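Local coordinates for tryparedoxin II (Crithidia fasciculata, PDB 1I5G), which probably shuttles reducing equivalents from trypanothione through a thioredoxin-like active site, and is captured here as a mixed disulfide with glutathionylspermidine, at residues S38-P41 with P42-A45; Q49-D52 with F53-H57; E92-K95 with G96-F99; R128-V131 with V132-P135. The protein carries 1 engineered substitution. All blocks are in the same frame, centred on the assembly; numbering follows the deposited sequence.

Contact 1 of 4, residues S38-P41 with P42-A45. Engineered in segment 42-45: S43 (natural residue Cys). With TS5 (glutathionylspermidine), chain C.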
loop_
_atom_site.group_PDB
_atom_site.type_symbol
_atom_site.label_atom_id
_atom_site.label_comp_id
_atom_site.label_asym_id
_atom_site.label_seq_id
_atom_site.Cartn_x
_atom_site.Cartn_y
_atom_site.Cartn_z
ATOM N N SER A 38 -4.181 4.431 -12.172
ATOM C CA SER A 38 -5.388 4.256 -12.960
ATOM C C SER A 38 -5.082 4.088 -14.445
ATOM O O SER A 38 -5.950 3.562 -15.160
ATOM C CB SER A 38 -6.390 5.370 -12.705
ATOM O OG SER A 38 -5.878 6.533 -13.275
ATOM N N TRP A 39 -3.927 4.475 -14.970
ATOM C CA TRP A 39 -3.648 4.289 -16.398
ATOM C C TRP A 39 -3.399 2.823 -16.697
ATOM O O TRP A 39 -3.382 2.479 -17.879
ATOM C CB TRP A 39 -2.434 5.105 -16.793
ATOM C CG TRP A 39 -1.135 4.765 -16.134
ATOM C CD1 TRP A 39 -0.559 5.386 -15.059
ATOM C CD2 TRP A 39 -0.193 3.737 -16.484
ATOM N NE1 TRP A 39 0.638 4.808 -14.721
ATOM C CE2 TRP A 39 0.899 3.784 -15.589
ATOM C CE3 TRP A 39 -0.147 2.757 -17.486
ATOM C CZ2 TRP A 39 1.982 2.931 -15.660
ATOM C CZ3 TRP A 39 0.959 1.907 -17.527
ATOM C CH2 TRP A 39 1.994 2.004 -16.645
ATOM N N CYS A 40 -3.200 1.943 -15.731
ATOM C CA CYS A 40 -2.889 0.536 -15.940
ATOM C C CYS A 40 -4.120 -0.335 -15.738
ATOM O O CYS A 40 -4.599 -0.508 -14.627
ATOM C CB CYS A 40 -1.790 0.132 -14.963
ATOM S SG CYS A 40 -1.159 -1.574 -15.144
ATOM N N PRO A 41 -4.665 -0.890 -16.815
ATOM C CA PRO A 41 -5.842 -1.755 -16.664
ATOM C C PRO A 41 -5.662 -2.893 -15.695
ATOM O O PRO A 41 -6.524 -3.086 -14.835
ATOM C CB PRO A 41 -6.223 -2.188 -18.084
ATOM C CG PRO A 41 -5.569 -1.209 -18.921
ATOM C CD PRO A 41 -4.277 -0.747 -18.234
ATOM N N PRO A 42 -4.579 -3.672 -15.759
ATOM C CA PRO A 42 -4.438 -4.735 -14.766
ATOM C C PRO A 42 -4.494 -4.316 -13.299
ATOM O O PRO A 42 -4.978 -4.962 -12.378
ATOM C CB PRO A 42 -3.096 -5.371 -15.159
ATOM C CG PRO A 42 -2.885 -5.040 -16.538
ATOM C CD PRO A 42 -3.473 -3.664 -16.734
ATOM N N SER A 43 -3.959 -3.120 -13.055
ATOM C CA SER A 43 -3.980 -2.521 -11.716
ATOM C C SER A 43 -5.339 -2.095 -11.223
ATOM O O SER A 43 -5.789 -2.311 -10.107
ATOM C CB SER A 43 -3.224 -1.203 -11.624
ATOM O OG SER A 43 -1.907 -1.478 -11.349
ATOM N N ARG A 44 -6.019 -1.413 -12.135
ATOM C CA ARG A 44 -7.404 -1.091 -11.888
ATOM C C ARG A 44 -8.259 -2.333 -11.621
ATOM O O ARG A 44 -9.194 -2.288 -10.830
ATOM C CB ARG A 44 -8.032 -0.400 -13.095
ATOM C CG ARG A 44 -7.499 0.981 -13.326
ATOM C CD ARG A 44 -8.450 1.833 -14.201
ATOM N NE ARG A 44 -8.959 1.041 -15.317
ATOM C CZ ARG A 44 -8.460 1.082 -16.550
ATOM N NH1 ARG A 44 -7.436 1.875 -16.882
ATOM N NH2 ARG A 44 -8.999 0.321 -17.495
ATOM N N ALA A 45 -7.982 -3.429 -12.319
ATOM C CA ALA A 45 -8.761 -4.651 -12.145
ATOM C C ALA A 45 -8.408 -5.394 -10.871
ATOM O O ALA A 45 -9.164 -6.204 -10.350
ATOM C CB ALA A 45 -8.500 -5.533 -13.332
HETATM N N1 TS5 C . 0.408 -9.111 -16.281
HETATM C CA1 TS5 C . 1.236 -8.438 -15.253
HETATM C C1 TS5 C . 0.455 -8.273 -13.977
HETATM O OE1 TS5 C . 1.062 -8.068 -12.901
HETATM O OE2 TS5 C . -0.800 -8.330 -14.032
HETATM C CB1 TS5 C . 1.743 -7.054 -15.665
HETATM C CG1 TS5 C . 0.635 -6.008 -15.706
HETATM C CD1 TS5 C . 1.129 -4.906 -16.600
HETATM O O1 TS5 C . 1.197 -4.984 -17.905
HETATM N N2 TS5 C . 1.500 -3.755 -16.045
HETATM C CA2 TS5 C . 2.245 -2.713 -16.682
HETATM C C2 TS5 C . 3.549 -2.339 -16.015
HETATM O O2 TS5 C . 3.664 -2.240 -14.682
HETATM C CB2 TS5 C . 1.383 -1.450 -16.632
HETATM S SG2 TS5 C . -0.360 -1.665 -17.073
HETATM N N3 TS5 C . 4.477 -2.089 -16.957
HETATM C CA3 TS5 C . 5.731 -1.497 -16.536
HETATM C C3 TS5 C . 6.918 -2.379 -16.824
HETATM O O3 TS5 C . 6.724 -3.667 -16.670
HETATM N "N1'" TS5 C . 8.121 -1.982 -17.217
HETATM C "C1'" TS5 C . 9.276 -2.822 -17.016
HETATM C "C2'" TS5 C . 9.823 -3.105 -18.404
HETATM N "N2'" TS5 C . 11.688 -4.224 -19.623
HETATM C "C3'" TS5 C . 11.198 -3.772 -18.326
HETATM C "C4'" TS5 C . 12.984 -4.887 -19.589
HETATM C "C5'" TS5 C . 13.741 -4.888 -20.921
HETATM C "C6'" TS5 C . 15.169 -5.425 -20.820
HETATM C "C7'" TS5 C . 15.692 -6.003 -22.132
HETATM N "N3'" TS5 C . 17.074 -6.471 -22.132
#
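C40 SG is covalently bonded to SG2 of glutathionylspermidine, a mixed disulfide 2.1 Å long, and the same sulfur rests on the ring of P42, 3.5 Å from P42 CD. SG stands anti to its own nitrogen (chi1 -176°), which directs it to the ligand. P42 CG touches TS5 CG1 at 3.7 Å, and the two proline rings lie side by side and tightly packed, P41 CD to P42 CD 3.4 Å. An alanine at P42, lacking CG and CD, would probably open a gap beside C40 SG and leave the gamma-glutamyl arm with less to rest on. S43, an engineered replacement of cysteine, has OG 3.9 Å from C40 SG; the lack of a second thiol is consistent with the mixed disulfide persisting. R44 reaches back over the turn: NH1 donates to S38 O (2.8 Å, 168°), with that oxygen in the guanidinium plane, while P41 CA lies over one face. C40 O, at the N-cap, accepts from R44 N at 3.0 Å. W39, held by W70 through NE1, puts CZ3 against the ligand's CB2. This is the WCPPC motif of tryparedoxins, its second cysteine replaced by S43, at the N-terminal end of helix 41-57 in the thioredoxin fold.

Contact 2 of 4, residues Q49-D52 with F53-H57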
loop_
_atom_site.group_PDB
_atom_site.type_symbol
_atom_site.label_atom_id
_atom_site.label_comp_id
_atom_site.label_asym_id
_atom_site.label_seq_id
_atom_site.Cartn_x
_atom_site.Cartn_y
_atom_site.Cartn_z
ATOM N N GLN A 49 -10.471 -6.340 -5.875
ATOM C CA GLN A 49 -10.151 -7.570 -5.174
ATOM C C GLN A 49 -9.440 -7.227 -3.882
ATOM O O GLN A 49 -9.680 -7.874 -2.858
ATOM C CB GLN A 49 -9.223 -8.485 -5.957
ATOM C CG GLN A 49 -9.892 -8.992 -7.252
ATOM C CD GLN A 49 -8.857 -9.571 -8.203
ATOM O OE1 GLN A 49 -7.866 -8.905 -8.478
ATOM N NE2 GLN A 49 -9.041 -10.787 -8.712
ATOM N N LEU A 50 -8.550 -6.240 -3.883
ATOM C CA LEU A 50 -7.830 -5.799 -2.700
ATOM C C LEU A 50 -8.790 -5.065 -1.757
ATOM O O LEU A 50 -8.692 -5.222 -0.548
ATOM C CB LEU A 50 -6.606 -4.993 -3.084
ATOM C CG LEU A 50 -5.747 -4.543 -1.895
ATOM C CD1 LEU A 50 -5.259 -5.705 -1.048
ATOM C CD2 LEU A 50 -4.593 -3.684 -2.407
ATOM N N ILE A 51 -9.725 -4.294 -2.297
ATOM C CA ILE A 51 -10.747 -3.701 -1.443
ATOM C C ILE A 51 -11.560 -4.737 -0.662
ATOM O O ILE A 51 -11.753 -4.611 0.540
ATOM C CB ILE A 51 -11.648 -2.745 -2.259
ATOM C CG1 ILE A 51 -10.850 -1.533 -2.764
ATOM C CG2 ILE A 51 -12.889 -2.303 -1.483
ATOM C CD1 ILE A 51 -11.608 -0.622 -3.715
ATOM N N ASP A 52 -12.025 -5.774 -1.335
ATOM C CA ASP A 52 -12.813 -6.803 -0.661
ATOM C C ASP A 52 -11.940 -7.454 0.401
ATOM O O ASP A 52 -12.353 -7.747 1.537
ATOM C CB ASP A 52 -13.341 -7.847 -1.654
ATOM C CG ASP A 52 -14.438 -7.326 -2.592
ATOM O OD1 ASP A 52 -15.017 -6.250 -2.320
ATOM O OD2 ASP A 52 -14.707 -8.027 -3.592
ATOM N N PHE A 53 -10.663 -7.727 0.117
ATOM C CA PHE A 53 -9.720 -8.350 1.035
ATOM C C PHE A 53 -9.502 -7.483 2.273
ATOM O O PHE A 53 -9.482 -7.981 3.402
ATOM C CB PHE A 53 -8.382 -8.591 0.327
ATOM C CG PHE A 53 -7.467 -9.495 1.095
ATOM C CD1 PHE A 53 -6.596 -8.984 2.048
ATOM C CD2 PHE A 53 -7.470 -10.865 0.881
ATOM C CE1 PHE A 53 -5.768 -9.805 2.748
ATOM C CE2 PHE A 53 -6.643 -11.705 1.579
ATOM C CZ PHE A 53 -5.790 -11.161 2.526
ATOM N N TYR A 54 -9.334 -6.192 2.036
ATOM C CA TYR A 54 -9.147 -5.222 3.099
ATOM C C TYR A 54 -10.382 -5.148 4.010
ATOM O O TYR A 54 -10.262 -5.137 5.223
ATOM C CB TYR A 54 -8.891 -3.865 2.514
ATOM C CG TYR A 54 -8.537 -2.738 3.420
ATOM C CD1 TYR A 54 -7.242 -2.530 3.873
ATOM C CD2 TYR A 54 -9.504 -1.848 3.833
ATOM C CE1 TYR A 54 -6.886 -1.500 4.678
ATOM C CE2 TYR A 54 -9.161 -0.782 4.656
ATOM C CZ TYR A 54 -7.843 -0.608 5.091
ATOM O OH TYR A 54 -7.535 0.474 5.894
ATOM N N LYS A 55 -11.575 -5.097 3.417
ATOM C CA LYS A 55 -12.769 -5.026 4.259
ATOM C C LYS A 55 -12.892 -6.296 5.076
ATOM O O LYS A 55 -13.247 -6.281 6.249
ATOM C CB LYS A 55 -13.998 -4.812 3.380
ATOM C CG LYS A 55 -13.988 -3.464 2.694
ATOM C CD LYS A 55 -15.209 -3.299 1.787
ATOM C CE LYS A 55 -15.251 -2.030 0.966
ATOM N NZ LYS A 55 -16.309 -2.087 -0.096
ATOM N N ALA A 56 -12.589 -7.446 4.497
ATOM C CA ALA A 56 -12.717 -8.700 5.214
ATOM C C ALA A 56 -11.717 -8.898 6.335
ATOM O O ALA A 56 -12.029 -9.419 7.409
ATOM C CB ALA A 56 -12.630 -9.860 4.231
ATOM N N HIS A 57 -10.471 -8.480 6.098
ATOM C CA HIS A 57 -9.330 -8.900 6.904
ATOM C C HIS A 57 -8.464 -7.830 7.570
ATOM O O HIS A 57 -7.656 -8.207 8.414
ATOM C CB HIS A 57 -8.421 -9.784 6.038
ATOM C CG HIS A 57 -9.116 -10.930 5.370
ATOM N ND1 HIS A 57 -9.768 -11.908 6.089
ATOM C CD2 HIS A 57 -9.242 -11.262 4.063
ATOM C CE1 HIS A 57 -10.278 -12.778 5.235
ATOM N NE2 HIS A 57 -9.974 -12.423 3.996
HETATM O O HOH W 1 -16.096 -3.751 -1.993
#
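I51 and K55, one turn apart, run side by side and point the same way. The branch CG2 of I51, anti to its backbone nitrogen, presses on K55 CE at 3.4 Å, a tight carbon pair, and the lysine stays extended so that its methylenes line the isoleucine before the amine passes it. K55 NZ does not touch D52: OD1 of D52 is 4.9 Å from K55 NZ, and a single water sits between, giving a hydrogen to D52 OD1 (2.7 Å), while its leg to K55 NZ is unusually short. H57 sets CD2 over the centre of the F53 ring, 3.5 Å above its plane, and F53 CG lies at the imidazole edge, in its plane, while A56 CB covers one imidazole face. L50 CD1 comes only loosely to F53 CB, at 4.5 Å. Y54 points elsewhere, its hydroxyl hydrogen-bonded to E64 and its ring edge-to-face with W86. Four consecutive backbone bonds, from F53 N to Q49 O through A56 N to D52 O, hold these positions. The chemistry is divided: the buried F53 and H57 rings on one side of the helix, and on the other an opposite-charge pair whose attraction is probably softened by the intervening water.

Contact 3 of 4, residues E92-K95 with G96-F99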
loop_
_atom_site.group_PDB
_atom_site.type_symbol
_atom_site.label_atom_id
_atom_site.label_comp_id
_atom_site.label_asym_id
_atom_site.label_seq_id
_atom_site.Cartn_x
_atom_site.Cartn_y
_atom_site.Cartn_z
ATOM N N GLU A 92 1.966 14.580 -4.018
ATOM C CA GLU A 92 3.028 15.557 -4.265
ATOM C C GLU A 92 4.390 15.067 -3.835
ATOM O O GLU A 92 5.409 15.611 -4.262
ATOM C CB GLU A 92 2.674 16.930 -3.683
ATOM C CG GLU A 92 1.447 17.550 -4.343
ATOM C CD GLU A 92 1.654 17.909 -5.791
ATOM O OE1 GLU A 92 2.471 18.835 -6.026
ATOM O OE2 GLU A 92 0.996 17.281 -6.636
ATOM N N ASP A 93 4.449 14.028 -3.001
ATOM C CA ASP A 93 5.718 13.397 -2.623
ATOM C C ASP A 93 6.134 12.403 -3.703
ATOM O O ASP A 93 6.148 11.180 -3.543
ATOM C CB ASP A 93 5.601 12.669 -1.283
ATOM C CG ASP A 93 6.932 12.102 -0.799
ATOM O OD1 ASP A 93 7.995 12.302 -1.430
ATOM O OD2 ASP A 93 6.910 11.428 0.259
ATOM N N ARG A 94 6.475 12.959 -4.856
ATOM C CA ARG A 94 6.968 12.162 -5.973
ATOM C C ARG A 94 8.288 11.458 -5.674
ATOM O O ARG A 94 8.489 10.275 -5.954
ATOM C CB ARG A 94 7.011 12.993 -7.267
ATOM C CG ARG A 94 5.638 13.577 -7.705
ATOM C CD ARG A 94 4.660 12.591 -8.412
ATOM N NE ARG A 94 4.100 11.620 -7.483
ATOM C CZ ARG A 94 3.620 10.423 -7.810
ATOM N NH1 ARG A 94 3.617 10.020 -9.073
ATOM N NH2 ARG A 94 3.141 9.627 -6.877
ATOM N N LYS A 95 9.182 12.217 -5.068
ATOM C CA LYS A 95 10.474 11.689 -4.657
ATOM C C LYS A 95 10.305 10.462 -3.744
ATOM O O LYS A 95 11.035 9.475 -3.844
ATOM C CB LYS A 95 11.324 12.755 -3.944
ATOM C CG LYS A 95 11.965 13.845 -4.804
ATOM C CD LYS A 95 12.882 14.777 -3.999
ATOM C CE LYS A 95 13.149 16.101 -4.719
ATOM N NZ LYS A 95 14.014 17.099 -4.017
ATOM N N GLY A 96 9.333 10.495 -2.842
ATOM C CA GLY A 96 9.084 9.394 -1.911
ATOM C C GLY A 96 8.546 8.162 -2.614
ATOM O O GLY A 96 8.849 7.017 -2.280
ATOM N N MET A 97 7.723 8.387 -3.642
ATOM C CA MET A 97 7.272 7.295 -4.513
ATOM C C MET A 97 8.444 6.638 -5.241
ATOM O O MET A 97 8.541 5.413 -5.312
ATOM C CB MET A 97 6.196 7.761 -5.498
ATOM C CG MET A 97 5.779 6.716 -6.549
ATOM S SD MET A 97 6.907 6.650 -7.982
ATOM C CE MET A 97 6.346 8.098 -8.768
ATOM N N GLU A 98 9.366 7.441 -5.760
ATOM C CA GLU A 98 10.508 6.863 -6.489
ATOM C C GLU A 98 11.434 6.103 -5.519
ATOM O O GLU A 98 11.959 5.036 -5.849
ATOM C CB GLU A 98 11.303 7.907 -7.254
ATOM C CG GLU A 98 10.521 8.632 -8.330
ATOM C CD GLU A 98 10.106 7.766 -9.520
ATOM O OE1 GLU A 98 10.638 6.644 -9.663
ATOM O OE2 GLU A 98 9.242 8.241 -10.303
ATOM N N PHE A 99 11.575 6.644 -4.314
ATOM C CA PHE A 99 12.366 6.019 -3.263
ATOM C C PHE A 99 11.857 4.609 -2.945
ATOM O O PHE A 99 12.598 3.601 -2.851
ATOM C CB PHE A 99 12.350 6.921 -2.042
ATOM C CG PHE A 99 13.175 6.427 -0.911
ATOM C CD1 PHE A 99 14.514 6.770 -0.820
ATOM C CD2 PHE A 99 12.616 5.639 0.056
ATOM C CE1 PHE A 99 15.301 6.320 0.233
ATOM C CE2 PHE A 99 13.398 5.187 1.119
ATOM C CZ PHE A 99 14.747 5.533 1.193
#
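An aspartate N-cap opens helix 94-103: D93 OD1 accepts from G96 N at 2.7 Å. The bond is bent (135° at the hydrogen), and the amide comes from above the carboxylate, 50° out of its plane. CG of D93 is anti to its backbone nitrogen (chi1 -175°), which carries the carboxylate forward over the first turn; its other oxygen, OD2, is hydrogen-bonded to S10. A beta carbon on G96 would fall about 2.3 Å from D93 OD2; the lack of a side chain is consistent with so close a cap. The negative charge would probably be favourable beside the positive, N-terminal end of the helix dipole. The backbone bond from M97 N to D93 O follows at 3.2 Å, and D93 is the centre of an inverse gamma turn. R94 and M97, three residues apart, cross obliquely. The methionine folds back at chi2 and chi3 and lays CE over one face of the guanidinium, 3.4 Å from R94 NH1. The guanidinium is kept in place by NE to F91 O, NH2 to S69 O and a cation-pi contact with F91. This is a classic Asp-capped helix start, here in the helix preceding strand 111-116 of the thioredoxin fold.

Contact 4 of 4, residues R128-V131 with V132-P135. With TS5 (glutathionylspermidine), chain C.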
loop_
_atom_site.group_PDB
_atom_site.type_symbol
_atom_site.label_atom_id
_atom_site.label_comp_id
_atom_site.label_asym_id
_atom_site.label_seq_id
_atom_site.Cartn_x
_atom_site.Cartn_y
_atom_site.Cartn_z
ATOM N N ARG A 128 0.213 -9.464 -4.140
ATOM C CA ARG A 128 -0.745 -9.346 -5.232
ATOM C C ARG A 128 -1.293 -10.714 -5.615
ATOM O O ARG A 128 -2.531 -10.938 -5.631
ATOM C CB ARG A 128 -0.178 -8.587 -6.422
ATOM C CG ARG A 128 -1.200 -8.374 -7.569
ATOM C CD ARG A 128 -1.637 -9.659 -8.337
ATOM N NE ARG A 128 -2.322 -9.339 -9.595
ATOM C CZ ARG A 128 -1.652 -9.009 -10.655
ATOM N NH1 ARG A 128 -0.339 -8.948 -10.676
ATOM N NH2 ARG A 128 -2.364 -8.725 -11.741
ATOM N N THR A 129 -0.398 -11.653 -5.881
ATOM C CA THR A 129 -0.921 -12.946 -6.273
ATOM C C THR A 129 -1.632 -13.640 -5.130
ATOM O O THR A 129 -2.647 -14.303 -5.368
ATOM C CB THR A 129 0.071 -13.888 -6.922
ATOM O OG1 THR A 129 0.137 -15.293 -6.676
ATOM C CG2 THR A 129 1.085 -13.303 -7.789
ATOM N N MET A 130 -1.132 -13.498 -3.900
ATOM C CA MET A 130 -1.783 -14.222 -2.807
ATOM C C MET A 130 -3.108 -13.647 -2.365
ATOM O O MET A 130 -3.952 -14.389 -1.886
ATOM C CB MET A 130 -0.818 -14.442 -1.655
ATOM C CG MET A 130 0.305 -15.360 -2.063
ATOM S SD MET A 130 -0.094 -16.914 -2.919
ATOM C CE MET A 130 -1.063 -17.661 -1.681
ATOM N N VAL A 131 -3.374 -12.362 -2.526
ATOM C CA VAL A 131 -4.712 -11.889 -2.296
ATOM C C VAL A 131 -5.665 -12.588 -3.260
ATOM O O VAL A 131 -6.788 -12.924 -2.899
ATOM C CB VAL A 131 -4.754 -10.362 -2.499
ATOM C CG1 VAL A 131 -6.107 -9.809 -2.774
ATOM C CG2 VAL A 131 -4.145 -9.731 -1.233
ATOM N N VAL A 132 -5.280 -12.826 -4.505
ATOM C CA VAL A 132 -6.143 -13.512 -5.465
ATOM C C VAL A 132 -6.256 -14.994 -5.144
ATOM O O VAL A 132 -7.358 -15.511 -5.215
ATOM C CB VAL A 132 -5.588 -13.328 -6.886
ATOM C CG1 VAL A 132 -6.494 -14.026 -7.900
ATOM C CG2 VAL A 132 -5.473 -11.859 -7.340
ATOM N N LYS A 133 -5.151 -15.643 -4.790
ATOM C CA LYS A 133 -5.142 -17.087 -4.539
ATOM C C LYS A 133 -5.638 -17.480 -3.156
ATOM O O LYS A 133 -6.048 -18.628 -2.941
ATOM C CB LYS A 133 -3.777 -17.677 -4.781
ATOM C CG LYS A 133 -3.313 -17.567 -6.237
ATOM C CD LYS A 133 -2.004 -18.222 -6.474
ATOM C CE LYS A 133 -1.995 -19.743 -6.380
ATOM N NZ LYS A 133 -0.756 -20.304 -6.944
ATOM N N ASP A 134 -5.613 -16.583 -2.194
ATOM C CA ASP A 134 -5.981 -16.858 -0.801
ATOM C C ASP A 134 -6.918 -15.766 -0.307
ATOM O O ASP A 134 -6.631 -15.031 0.660
ATOM C CB ASP A 134 -4.709 -16.938 0.047
ATOM C CG ASP A 134 -4.973 -17.345 1.487
ATOM O OD1 ASP A 134 -6.021 -17.993 1.767
ATOM O OD2 ASP A 134 -4.104 -17.022 2.324
ATOM N N PRO A 135 -8.086 -15.629 -0.924
ATOM C CA PRO A 135 -8.997 -14.541 -0.577
ATOM C C PRO A 135 -9.541 -14.577 0.869
ATOM O O PRO A 135 -9.979 -13.557 1.386
ATOM C CB PRO A 135 -10.132 -14.688 -1.604
ATOM C CG PRO A 135 -10.081 -16.109 -1.980
ATOM C CD PRO A 135 -8.656 -16.484 -1.997
HETATM N N1 TS5 C . 0.408 -9.111 -16.281
HETATM C CA1 TS5 C . 1.236 -8.438 -15.253
HETATM C C1 TS5 C . 0.455 -8.273 -13.977
HETATM O OE1 TS5 C . 1.062 -8.068 -12.901
HETATM O OE2 TS5 C . -0.800 -8.330 -14.032
HETATM C CB1 TS5 C . 1.743 -7.054 -15.665
HETATM C CG1 TS5 C . 0.635 -6.008 -15.706
HETATM C CD1 TS5 C . 1.129 -4.906 -16.600
HETATM O O1 TS5 C . 1.197 -4.984 -17.905
HETATM N N2 TS5 C . 1.500 -3.755 -16.045
HETATM C CA2 TS5 C . 2.245 -2.713 -16.682
HETATM C C2 TS5 C . 3.549 -2.339 -16.015
HETATM O O2 TS5 C . 3.664 -2.240 -14.682
HETATM C CB2 TS5 C . 1.383 -1.450 -16.632
HETATM S SG2 TS5 C . -0.360 -1.665 -17.073
HETATM N N3 TS5 C . 4.477 -2.089 -16.957
HETATM C CA3 TS5 C . 5.731 -1.497 -16.536
HETATM C C3 TS5 C . 6.918 -2.379 -16.824
HETATM O O3 TS5 C . 6.724 -3.667 -16.670
HETATM N "N1'" TS5 C . 8.121 -1.982 -17.217
HETATM C "C1'" TS5 C . 9.276 -2.822 -17.016
HETATM C "C2'" TS5 C . 9.823 -3.105 -18.404
HETATM N "N2'" TS5 C . 11.688 -4.224 -19.623
HETATM C "C3'" TS5 C . 11.198 -3.772 -18.326
HETATM C "C4'" TS5 C . 12.984 -4.887 -19.589
HETATM C "C5'" TS5 C . 13.741 -4.888 -20.921
HETATM C "C6'" TS5 C . 15.169 -5.425 -20.820
HETATM C "C7'" TS5 C . 15.692 -6.003 -22.132
HETATM N "N3'" TS5 C . 17.074 -6.471 -22.132
#
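K133 lies alongside T129, one helical turn earlier. CB of K133 sits 3.6 Å from T129 O, with the methyl CE of M130 at its other contact; CG comes closer to the same carbonyl oxygen, 3.4 Å from T129 O; CD reaches the threonine hydroxyl, 3.6 Å from T129 OG1. Beyond CD the chain bends (chi3 69°) and its end leads away from T129. The backbones are joined at the same place by K133 N to T129 O, and the next bond, D134 N to M130 O, is the last of the helix. M130, folded at chi2 and chi3, crosses over to D134 and brings CE to within 4.1 Å of D134 CB. The carboxylate of D134 is taken up by W142 and by the backbone amides of K138 and D139, which fixes the chain as it leaves the helix. At the other end, V132 CG2 touches the carbonyl oxygen of R128, whose own side chain leaves for the ligand. Its guanidinium meets the ligand carboxylate edge-on with two nearly straight bonds: NH1 to TS5 OE1 at 2.8 Å (173°) and NH2 to TS5 OE2 at 2.8 Å (166°). A methionine in place of R128 would probably leave that carboxylate without its charged mate and the gamma-glutamyl end free to swing. This two-pronged grip on a terminal carboxylate belongs to the glutathionylspermidine pocket of the tryparedoxin, reached here from the short helix 127-133.

Overall arrangement
Contacts 1 and 4 hold the two ends of the ligand's glutamyl-cysteinyl part: the disulfide at one, the carboxylate at the other. Their centres are about 17 Å apart and their nearest atoms about 5 Å, without touching; glutathionylspermidine, bound by both, spans the gap. Contact 2 continues the helix that contact 1 begins, with centres about 17 Å apart, and packs directly on contact 4: H57 NE2 probably bonds to P135 O (2.8 Å), and F53 CE2 meets D134 O at 3.5 Å. Contact 3 stands across the chain's centre from contacts 2 and 4, about 26 and 27 Å away between centres. Its M97 side chain is about 12 Å from the ligand and touches W70, whose carbonyl oxygen accepts from W39.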